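Long-range contact in phosphate transport system protein phoU (Streptococcus pneumoniae, PDB 2I0M), which probably takes part in regulating phosphate uptake, as a zinc-binding homodimer of the PhoU family: residues 78-82 with 203-209. Numbering follows the deposited sequence.
Sequences RFVIS and RLVYLET
Arg78 lays CD over one face of the Tyr206 ring, a CH-pi contact with CD 4.2 Å from the ring centroid and CB and CG beside the hydroxyl end, and carries its guanidinium on to the C-terminal turn of the facing helix. The two helices, 74-105 and 177-209, belong to the all-helical PhoU fold; here their short segments run nearly antiparallel (171°), with axes 9.5 Å apart, so the start of one lies beside the end of the other. In the last turn of a helix carbonyls commonly lack the i+4 N-H, and Arg78 brings side-chain donors to two of them. Its NH2 binds Leu207 O at 2.7 Å, with the acceptor close to the guanidinium plane and an N-H...O angle of 153°, while NE adds weak bonds to Tyr206 O and Leu207 O. The positive charge would also suit the negative pole of the helix. Bent at chi2 and chi3, the chain passes over the ring and brings the guanidinium to the carbonyls, its plane 81° from that of the ring.

The opposite face of Tyr206 is covered by Arg203, whose NH2 lies 3.2 Å above the ring centre, sandwiching the ring between two arginines; NH1 of Arg203 forms a salt bridge with Glu60 of the second subunit, so this layer reaches the dimer interface. Ile81 CG2 lies over one face of the Arg203 guanidinium. On the other flank, Leu207 CD1 packs on Phe79 CB at 4.1 Å. Ser82 OG lies at the edge of the Tyr206 ring, near its plane, and donates to Arg78 O, at a short 2.5 Å, from the opposite face of that carbonyl's plane to Ser82 N.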
loop_
_atom_site.group_PDB
_atom_site.type_symbol
_atom_site.label_atom_id
_atom_site.label_comp_id
_atom_site.label_asym_id
_atom_site.label_seq_id
_atom_site.Cartn_x
_atom_site.Cartn_y
_atom_site.Cartn_z
ATOM N N ARG A 78 -11.048 -16.264 9.484
ATOM C CA ARG A 78 -10.751 -14.839 9.513
ATOM C C ARG A 78 -9.364 -14.600 10.079
ATOM O O ARG A 78 -8.671 -13.676 9.660
ATOM C CB ARG A 78 -11.797 -14.081 10.343
ATOM C CG ARG A 78 -13.231 -14.313 9.865
ATOM C CD ARG A 78 -14.089 -13.066 9.996
ATOM N NE ARG A 78 -14.278 -12.649 11.384
ATOM C CZ ARG A 78 -15.236 -13.097 12.192
ATOM N NH1 ARG A 78 -16.104 -14.010 11.775
ATOM N NH2 ARG A 78 -15.315 -12.638 13.432
ATOM N N PHE A 79 -8.959 -15.451 11.011
ATOM C CA PHE A 79 -7.679 -15.296 11.673
ATOM C C PHE A 79 -6.528 -15.562 10.722
ATOM O O PHE A 79 -5.712 -14.698 10.513
ATOM C CB PHE A 79 -7.550 -16.169 12.928
ATOM C CG PHE A 79 -6.194 -16.075 13.565
ATOM C CD1 PHE A 79 -5.890 -15.021 14.427
ATOM C CD2 PHE A 79 -5.202 -17.000 13.264
ATOM C CE1 PHE A 79 -4.644 -14.913 15.007
ATOM C CE2 PHE A 79 -3.949 -16.891 13.824
ATOM C CZ PHE A 79 -3.664 -15.848 14.703
ATOM N N VAL A 80 -6.475 -16.766 10.160
ATOM C CA VAL A 80 -5.414 -17.155 9.229
ATOM C C VAL A 80 -5.345 -16.178 8.022
ATOM O O VAL A 80 -4.248 -15.820 7.571
ATOM C CB VAL A 80 -5.570 -18.639 8.805
ATOM C CG1 VAL A 80 -4.609 -19.012 7.705
ATOM C CG2 VAL A 80 -5.374 -19.554 9.998
ATOM N N ILE A 81 -6.509 -15.732 7.538
ATOM C CA ILE A 81 -6.584 -14.746 6.450
ATOM C C ILE A 81 -5.969 -13.412 6.886
ATOM O O ILE A 81 -5.328 -12.729 6.099
ATOM C CB ILE A 81 -8.052 -14.525 5.970
ATOM C CG1 ILE A 81 -8.602 -15.787 5.266
ATOM C CG2 ILE A 81 -8.153 -13.297 5.037
ATOM C CD1 ILE A 81 -10.098 -15.714 4.871
ATOM N N SER A 82 -6.157 -13.059 8.152
ATOM C CA SER A 82 -5.618 -11.827 8.709
ATOM C C SER A 82 -4.094 -11.863 8.826
ATOM O O SER A 82 -3.441 -10.860 8.614
ATOM C CB SER A 82 -6.242 -11.546 10.080
ATOM O OG SER A 82 -7.640 -11.365 9.963
ATOM N N ARG A 203 -7.798 -4.844 9.280
ATOM C CA ARG A 203 -7.813 -6.310 9.295
ATOM C C ARG A 203 -8.181 -6.849 10.679
ATOM O O ARG A 203 -8.868 -7.859 10.808
ATOM C CB ARG A 203 -6.422 -6.834 8.896
ATOM C CG ARG A 203 -6.397 -8.237 8.352
ATOM C CD ARG A 203 -6.719 -8.292 6.842
ATOM N NE ARG A 203 -8.057 -8.824 6.617
ATOM C CZ ARG A 203 -8.549 -9.209 5.446
ATOM N NH1 ARG A 203 -7.818 -9.148 4.340
ATOM N NH2 ARG A 203 -9.793 -9.672 5.399
ATOM N N LEU A 204 -7.698 -6.165 11.708
ATOM C CA LEU A 204 -8.026 -6.495 13.095
ATOM C C LEU A 204 -9.512 -6.222 13.380
ATOM O O LEU A 204 -10.171 -7.013 14.070
ATOM C CB LEU A 204 -7.116 -5.701 14.036
ATOM C CG LEU A 204 -6.484 -6.270 15.314
ATOM C CD1 LEU A 204 -6.318 -7.789 15.278
ATOM C CD2 LEU A 204 -5.124 -5.568 15.579
ATOM N N VAL A 205 -10.057 -5.134 12.829
ATOM C CA VAL A 205 -11.485 -4.865 13.062
ATOM C C VAL A 205 -12.343 -5.918 12.351
ATOM O O VAL A 205 -13.310 -6.406 12.925
ATOM C CB VAL A 205 -11.923 -3.357 12.841
ATOM C CG1 VAL A 205 -11.510 -2.853 11.503
ATOM C CG2 VAL A 205 -13.444 -3.175 12.997
ATOM N N TYR A 206 -11.938 -6.289 11.132
ATOM C CA TYR A 206 -12.537 -7.379 10.363
ATOM C C TYR A 206 -12.522 -8.712 11.115
ATOM O O TYR A 206 -13.434 -9.524 10.983
ATOM C CB TYR A 206 -11.814 -7.519 9.014
ATOM C CG TYR A 206 -11.805 -8.915 8.439
ATOM C CD1 TYR A 206 -12.813 -9.347 7.565
ATOM C CD2 TYR A 206 -10.782 -9.802 8.761
ATOM C CE1 TYR A 206 -12.796 -10.650 7.028
ATOM C CE2 TYR A 206 -10.752 -11.087 8.247
ATOM C CZ TYR A 206 -11.747 -11.505 7.378
ATOM O OH TYR A 206 -11.686 -12.793 6.888
ATOM N N LEU A 207 -11.470 -8.935 11.890
ATOM C CA LEU A 207 -11.328 -10.169 12.648
ATOM C C LEU A 207 -12.389 -10.264 13.767
ATOM O O LEU A 207 -13.031 -11.299 13.948
ATOM C CB LEU A 207 -9.887 -10.286 13.168
ATOM C CG LEU A 207 -9.440 -11.440 14.067
ATOM C CD1 LEU A 207 -9.792 -12.810 13.483
ATOM C CD2 LEU A 207 -7.955 -11.324 14.351
ATOM N N GLU A 208 -12.603 -9.175 14.490
ATOM C CA GLU A 208 -13.610 -9.166 15.534
ATOM C C GLU A 208 -15.017 -9.043 14.969
ATOM O O GLU A 208 -15.959 -9.628 15.490
ATOM C CB GLU A 208 -13.347 -8.047 16.540
ATOM C CG GLU A 208 -14.340 -8.087 17.715
ATOM C CD GLU A 208 -13.769 -7.590 19.021
ATOM O OE1 GLU A 208 -12.891 -6.715 19.008
ATOM O OE2 GLU A 208 -14.217 -8.077 20.075
ATOM N N THR A 209 -15.128 -8.303 13.875
ATOM C CA THR A 209 -16.393 -7.887 13.297
ATOM C C THR A 209 -16.927 -8.875 12.256
ATOM O O THR A 209 -18.107 -9.211 12.269
ATOM C CB THR A 209 -16.207 -6.470 12.715
ATOM O OG1 THR A 209 -16.331 -5.522 13.785
ATOM C CG2 THR A 209 -17.209 -6.143 11.644
#